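Local coordinates for protein POU domain, class 6, transcription factor 1 (PDB 3D1N) that binds DNA sequence-specifically as a POU-family transcription factor, probably preferring a variant of the octamer motif, at residues E8-F13 against E48-T53; L22-V27 against Y39-I44. The protein carries 2 engineered substitutions. One frame throughout, in Å; residues are numbered along the deposited sequence.

Contact 1 of 2, residues E8-F13 against E48-T53; sequences EFAKNF and EKLDIT. With nucleotides of chain C.
In the POU-specific domain, A10 on helix 4-18 meets E48 and L50 where the recognition helix 41-49 of the helix-turn-helix ends and the chain turns away. The backbones come close here, with A10 CA 5.1 Å from E48 CA, and the methyl of A10 points across toward the other segment. Its CB lies 3.9 Å from E48 O and 3.5 Å from L50 CD2. L50 follows the last helical turn with a positive phi of 64°, in a Schellman motif, and its side chain points back toward helix 4-18. Beside it, K11 starts out away from the contact, but a bend at chi2 (34°) swings the chain round. Its NZ ends 3.8 Å from E48 O and 4.1 Å from L50 CD1, with the K11 and L50 side chains crossing at about a right angle.

At the other end of the contact, the carboxylate of E48 stands at the edge of the F13 ring, near the ring plane, with OE2 3.9 Å from F13 CD2; the two planes are turned 72° apart. The E48 chain is extended beyond CG, which brings the buried carboxylate to this edge. Its charge is met by R17, in a salt bridge to OE2, while OE1 probably accepts from Q24. This pairing probably eases the placing of an anion near the DNA, where OP2 of DA11 of chain C lies 3.8 Å from E48 OE1. K49 runs alongside the same backbone, and its NZ makes a long, weak ion pair with another phosphate. Such packing of a first helix on the end of the recognition helix is typical of the four-helix POU-specific fold.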
# COMPACT_ATOMS: atom_id res chain seq x y z
N GLU K 8 16.67 -14.46 12.36
CA GLU K 8 16.99 -14.24 10.96
C GLU K 8 16.11 -15.11 10.08
O GLU K 8 15.79 -14.72 8.95
CB GLU K 8 18.47 -14.51 10.68
CG GLU K 8 18.98 -13.82 9.43
CD GLU K 8 18.83 -12.31 9.49
OE1 GLU K 8 18.74 -11.67 8.41
OE2 GLU K 8 18.80 -11.75 10.61
N PHE K 9 15.71 -16.28 10.58
CA PHE K 9 14.74 -17.11 9.88
C PHE K 9 13.42 -16.37 9.90
O PHE K 9 12.57 -16.56 9.03
CB PHE K 9 14.58 -18.46 10.54
CG PHE K 9 13.54 -19.34 9.89
CD1 PHE K 9 13.90 -20.27 8.93
CD2 PHE K 9 12.21 -19.27 10.26
CE1 PHE K 9 12.95 -21.08 8.33
CE2 PHE K 9 11.25 -20.09 9.66
CZ PHE K 9 11.63 -21.00 8.70
N ALA K 10 13.24 -15.53 10.91
CA ALA K 10 12.10 -14.64 10.95
C ALA K 10 12.16 -13.75 9.72
O ALA K 10 11.42 -13.95 8.75
CB ALA K 10 12.13 -13.80 12.22
N LYS K 11 13.07 -12.78 9.76
CA LYS K 11 13.26 -11.81 8.68
C LYS K 11 13.17 -12.45 7.30
O LYS K 11 12.34 -12.05 6.48
CB LYS K 11 14.58 -11.07 8.86
CG LYS K 11 14.48 -9.88 9.80
CD LYS K 11 13.48 -10.15 10.93
CE LYS K 11 12.86 -8.85 11.46
NZ LYS K 11 11.69 -9.10 12.35
N ASN K 12 14.01 -13.45 7.06
CA ASN K 12 14.08 -14.08 5.74
C ASN K 12 12.82 -14.84 5.34
O ASN K 12 12.44 -14.84 4.17
CB ASN K 12 15.31 -14.97 5.63
CG ASN K 12 16.59 -14.17 5.51
OD1 ASN K 12 17.30 -14.26 4.52
ND2 ASN K 12 16.88 -13.36 6.53
N PHE K 13 12.17 -15.48 6.31
CA PHE K 13 10.95 -16.21 6.00
C PHE K 13 9.90 -15.30 5.37
O PHE K 13 9.28 -15.67 4.37
CB PHE K 13 10.35 -16.87 7.25
CG PHE K 13 9.03 -17.53 7.00
CD1 PHE K 13 8.97 -18.85 6.59
CD2 PHE K 13 7.84 -16.82 7.15
CE1 PHE K 13 7.76 -19.46 6.36
CE2 PHE K 13 6.63 -17.43 6.91
CZ PHE K 13 6.58 -18.75 6.52
N GLU K 48 6.42 -14.00 12.20
CA GLU K 48 7.22 -13.09 11.40
C GLU K 48 7.72 -11.92 12.22
O GLU K 48 8.91 -11.64 12.27
CB GLU K 48 6.39 -12.57 10.25
CG GLU K 48 6.04 -13.61 9.23
CD GLU K 48 5.57 -13.00 7.93
OE1 GLU K 48 5.21 -11.80 7.95
OE2 GLU K 48 5.57 -13.70 6.90
N LYS K 49 6.77 -11.24 12.86
CA LYS K 49 7.07 -10.04 13.64
C LYS K 49 7.78 -10.36 14.95
O LYS K 49 8.18 -9.45 15.68
CB LYS K 49 5.78 -9.27 13.92
CG LYS K 49 5.28 -8.45 12.73
CD LYS K 49 6.16 -7.24 12.48
CE LYS K 49 5.31 -5.98 12.31
NZ LYS K 49 4.66 -5.55 13.60
N LEU K 50 7.93 -11.65 15.23
CA LEU K 50 8.56 -12.13 16.47
C LEU K 50 7.75 -11.74 17.70
O LEU K 50 8.26 -11.10 18.61
CB LEU K 50 9.99 -11.61 16.61
CG LEU K 50 10.99 -12.06 15.54
CD1 LEU K 50 12.33 -11.36 15.72
CD2 LEU K 50 11.16 -13.58 15.56
N ASP K 51 6.47 -12.12 17.71
CA ASP K 51 5.63 -11.92 18.88
C ASP K 51 5.19 -13.27 19.41
O ASP K 51 4.01 -13.62 19.36
CB ASP K 51 4.42 -11.05 18.57
CG ASP K 51 3.71 -10.57 19.82
OD1 ASP K 51 3.28 -11.42 20.64
OD2 ASP K 51 3.58 -9.34 19.99
N ILE K 52 6.17 -14.03 19.88
CA ILE K 52 5.93 -15.30 20.54
C ILE K 52 7.08 -15.55 21.50
O ILE K 52 8.15 -14.96 21.36
CB ILE K 52 5.86 -16.46 19.54
CG1 ILE K 52 7.10 -16.44 18.65
CG2 ILE K 52 4.60 -16.37 18.70
CD1 ILE K 52 7.01 -17.43 17.52
N THR K 53 6.84 -16.41 22.49
CA THR K 53 7.89 -16.80 23.41
C THR K 53 8.97 -17.50 22.62
O THR K 53 8.67 -18.32 21.74
CB THR K 53 7.38 -17.81 24.46
OG1 THR K 53 5.95 -17.84 24.44
CG2 THR K 53 7.88 -17.44 25.86
P DA C 11 2.50 -8.04 9.61
OP1 DA C 11 3.75 -7.28 9.85
OP2 DA C 11 2.56 -9.52 9.53
O5' DA C 11 1.43 -7.50 10.67
C5' DA C 11 1.48 -6.09 10.91
C4' DA C 11 0.42 -5.61 11.90
O4' DA C 11 -0.85 -6.22 11.58
C3' DA C 11 0.69 -5.94 13.36
O3' DA C 11 0.83 -4.72 14.08
C2' DA C 11 -0.51 -6.77 13.80
C1' DA C 11 -1.57 -6.49 12.75
N9 DA C 11 -2.45 -7.59 12.36
C8 DA C 11 -2.12 -8.77 11.73
N7 DA C 11 -3.16 -9.56 11.49
C5 DA C 11 -4.24 -8.84 11.99
C6 DA C 11 -5.63 -9.11 12.05
N6 DA C 11 -6.19 -10.22 11.57
N1 DA C 11 -6.43 -8.18 12.62
C2 DA C 11 -5.86 -7.06 13.09
N3 DA C 11 -4.57 -6.69 13.09
C4 DA C 11 -3.82 -7.63 12.53

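Contact 2 of 2, residues L22-V27 against Y39-I44; sequences LTQTQV and YSQSAI. With nucleotides of chain C.
The glutamine pair of the POU-specific helix-turn-helix, Q24 at the start of helix 24-31 and Q41 at the start of recognition helix 41-49, joins the two helices at the DNA. Q41 NE2 donates to Q24 OE1 over 2.8 Å, although the placing of that oxygen is less sure; the amide planes lie only 14° apart. The same NE2 gives a weak, nearly straight bond of 3.3 Å to N7 of DA11 of chain C. Q41 turns its CG away from its own N (chi1 177°) and lays that carbon along T25, 3.6 Å from T25 CB.

Q24 also grips the phosphates: its backbone N donates to OP2 of DA10 of chain C at 2.9 Å, and its NE2 to OP2 of DA11 of chain C, a bond modelled so short that its length is doubtful. With an alanine here the Q41 amide would probably lose its acceptor and be freer to turn, and E48 OE1 its donor. Farther in, I44 CG2 packs 3.8 Å from Q24 CB, and I44 CD1 lies 3.9 Å from V27 CG1. S42 OG bonds to O4 of DT12 of chain C at 2.8 Å, adding to a major-groove reading surface of the kind POU-specific domains share with phage repressors.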
# COMPACT_ATOMS: atom_id res chain seq x y z
N LEU K 22 2.83 -14.62 -1.88
CA LEU K 22 2.02 -15.42 -0.95
C LEU K 22 1.54 -14.65 0.28
O LEU K 22 2.31 -13.92 0.92
CB LEU K 22 2.78 -16.67 -0.53
CG LEU K 22 2.57 -17.84 -1.48
CD1 LEU K 22 3.33 -19.06 -0.99
CD2 LEU K 22 1.09 -18.16 -1.65
N THR K 23 0.26 -14.83 0.61
CA THR K 23 -0.29 -14.24 1.82
C THR K 23 0.03 -15.10 3.04
O THR K 23 0.09 -16.34 2.95
CB THR K 23 -1.82 -14.05 1.70
OG1 THR K 23 -2.43 -15.32 1.44
CG2 THR K 23 -2.15 -13.11 0.57
N GLN K 24 0.25 -14.45 4.18
CA GLN K 24 0.37 -15.14 5.46
C GLN K 24 -0.83 -16.04 5.55
O GLN K 24 -0.75 -17.19 6.00
CB GLN K 24 0.32 -14.15 6.63
CG GLN K 24 1.45 -13.12 6.63
CD GLN K 24 1.28 -12.08 7.72
OE1 GLN K 24 0.16 -11.78 8.14
NE2 GLN K 24 2.39 -11.52 8.18
N THR K 25 -1.95 -15.52 5.09
CA THR K 25 -3.19 -16.22 5.27
C THR K 25 -3.32 -17.39 4.30
O THR K 25 -4.26 -18.16 4.38
CB THR K 25 -4.39 -15.26 5.22
OG1 THR K 25 -5.60 -15.99 4.97
CG2 THR K 25 -4.18 -14.18 4.16
N GLN K 26 -2.35 -17.53 3.42
CA GLN K 26 -2.26 -18.72 2.57
C GLN K 26 -1.38 -19.75 3.24
O GLN K 26 -1.76 -20.90 3.39
CB GLN K 26 -1.68 -18.37 1.21
CG GLN K 26 -2.73 -17.99 0.18
CD GLN K 26 -2.11 -17.43 -1.08
OE1 GLN K 26 -1.18 -16.61 -1.04
NE2 GLN K 26 -2.64 -17.86 -2.22
N VAL K 27 -0.18 -19.31 3.63
CA VAL K 27 0.77 -20.14 4.35
C VAL K 27 0.04 -21.01 5.36
O VAL K 27 -0.13 -22.21 5.16
CB VAL K 27 1.81 -19.27 5.10
CG1 VAL K 27 2.89 -20.14 5.71
CG2 VAL K 27 2.43 -18.25 4.16
N TYR K 39 -2.83 -23.94 11.65
CA TYR K 39 -1.98 -22.77 11.62
C TYR K 39 -2.71 -21.58 11.02
O TYR K 39 -2.96 -21.53 9.82
CB TYR K 39 -0.69 -23.06 10.85
CG TYR K 39 0.22 -24.03 11.56
CD1 TYR K 39 -0.04 -25.39 11.57
CD2 TYR K 39 1.34 -23.57 12.24
CE1 TYR K 39 0.79 -26.27 12.23
CE2 TYR K 39 2.19 -24.45 12.90
CZ TYR K 39 1.91 -25.80 12.89
OH TYR K 39 2.74 -26.67 13.55
N SER K 40 -3.06 -20.62 11.87
CA SER K 40 -3.82 -19.46 11.43
C SER K 40 -2.91 -18.35 10.87
O SER K 40 -1.69 -18.37 11.06
CB SER K 40 -4.68 -18.92 12.57
OG SER K 40 -3.93 -18.02 13.38
N GLN K 41 -3.53 -17.39 10.19
CA GLN K 41 -2.79 -16.25 9.66
C GLN K 41 -2.09 -15.50 10.79
O GLN K 41 -0.90 -15.14 10.68
CB GLN K 41 -3.74 -15.33 8.89
CG GLN K 41 -3.09 -14.06 8.36
CD GLN K 41 -3.35 -12.87 9.25
OE1 GLN K 41 -4.48 -12.66 9.69
NE2 GLN K 41 -2.30 -12.07 9.51
N SER K 42 -2.83 -15.27 11.88
CA SER K 42 -2.33 -14.54 13.04
C SER K 42 -1.05 -15.13 13.57
O SER K 42 -0.11 -14.40 13.90
CB SER K 42 -3.36 -14.53 14.16
OG SER K 42 -2.98 -13.55 15.12
N ALA K 43 -1.02 -16.46 13.64
CA ALA K 43 0.21 -17.20 13.93
C ALA K 43 1.35 -16.68 13.04
O ALA K 43 2.33 -16.12 13.54
CB ALA K 43 -0.02 -18.68 13.69
N ILE K 44 1.18 -16.86 11.73
CA ILE K 44 2.18 -16.44 10.75
C ILE K 44 2.63 -15.00 10.97
O ILE K 44 3.83 -14.71 11.03
CB ILE K 44 1.62 -16.54 9.33
CG1 ILE K 44 0.70 -17.76 9.21
CG2 ILE K 44 2.76 -16.55 8.32
CD1 ILE K 44 1.42 -19.09 9.19
P DA C 10 0.20 -10.40 3.63
OP1 DA C 10 1.57 -10.30 3.08
OP2 DA C 10 -0.49 -11.71 3.78
O5' DA C 10 0.27 -9.60 5.00
C5' DA C 10 0.61 -8.22 4.99
C4' DA C 10 0.35 -7.61 6.37
O4' DA C 10 -1.07 -7.47 6.65
C3' DA C 10 0.92 -8.41 7.54
O3' DA C 10 1.75 -7.53 8.30
C2' DA C 10 -0.30 -8.94 8.31
C1' DA C 10 -1.35 -7.89 7.98
N9 DA C 10 -2.78 -8.26 8.00
C8 DA C 10 -3.39 -9.30 7.33
N7 DA C 10 -4.71 -9.36 7.51
C5 DA C 10 -4.98 -8.27 8.35
C6 DA C 10 -6.18 -7.77 8.92
N6 DA C 10 -7.39 -8.33 8.70
N1 DA C 10 -6.09 -6.67 9.73
C2 DA C 10 -4.89 -6.12 9.93
N3 DA C 10 -3.69 -6.49 9.44
C4 DA C 10 -3.80 -7.58 8.65
P DA C 11 2.50 -8.04 9.61
OP1 DA C 11 3.75 -7.28 9.85
OP2 DA C 11 2.56 -9.52 9.53
O5' DA C 11 1.43 -7.50 10.67
C5' DA C 11 1.48 -6.09 10.91
C4' DA C 11 0.42 -5.61 11.90
O4' DA C 11 -0.85 -6.22 11.58
C3' DA C 11 0.69 -5.94 13.36
O3' DA C 11 0.83 -4.72 14.08
C2' DA C 11 -0.51 -6.77 13.80
C1' DA C 11 -1.57 -6.49 12.75
N9 DA C 11 -2.45 -7.59 12.36
C8 DA C 11 -2.12 -8.77 11.73
N7 DA C 11 -3.16 -9.56 11.49
C5 DA C 11 -4.24 -8.84 11.99
C6 DA C 11 -5.63 -9.11 12.05
N6 DA C 11 -6.19 -10.22 11.57
N1 DA C 11 -6.43 -8.18 12.62
C2 DA C 11 -5.86 -7.06 13.09
N3 DA C 11 -4.57 -6.69 13.09
C4 DA C 11 -3.82 -7.63 12.53
P DT C 12 1.05 -4.80 15.66
OP1 DT C 12 1.35 -3.46 16.22
OP2 DT C 12 1.95 -5.95 15.92
O5' DT C 12 -0.42 -5.19 16.10
C5' DT C 12 -1.36 -4.16 16.27
C4' DT C 12 -2.61 -4.78 16.86
O4' DT C 12 -3.01 -5.94 16.10
C3' DT C 12 -2.44 -5.31 18.28
O3' DT C 12 -3.27 -4.49 19.09
C2' DT C 12 -2.90 -6.77 18.19
C1' DT C 12 -3.81 -6.70 16.98
N1 DT C 12 -4.05 -7.97 16.30
C2 DT C 12 -5.35 -8.39 16.10
O2 DT C 12 -6.34 -7.77 16.47
N3 DT C 12 -5.47 -9.58 15.44
C4 DT C 12 -4.44 -10.36 14.97
O4 DT C 12 -4.66 -11.42 14.40
C5 DT C 12 -3.10 -9.86 15.21
C7 DT C 12 -1.91 -10.62 14.70
C6 DT C 12 -2.96 -8.69 15.86

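How the contacts relate
From the N terminus the chain runs through helix 4-18, then helix 24-31, then helix 41-49. Contact 2 closes the shorter loop, with 11 residues between its segments, joining the two helices of the helix-turn-helix. It is nested inside the loop closed by contact 1, where 34 residues separate 8-13 from 48-53. Helix 41-49 serves both, with its beginning in contact 2 and its end in contact 1. The centres lie about 13 Å apart, yet the contacts touch: the F13 ring packs on V27 and I44, and E48 of contact 1 also reaches contact 2. Helix 4-18 is thus tied to both DNA-facing helices within the POU-specific domain.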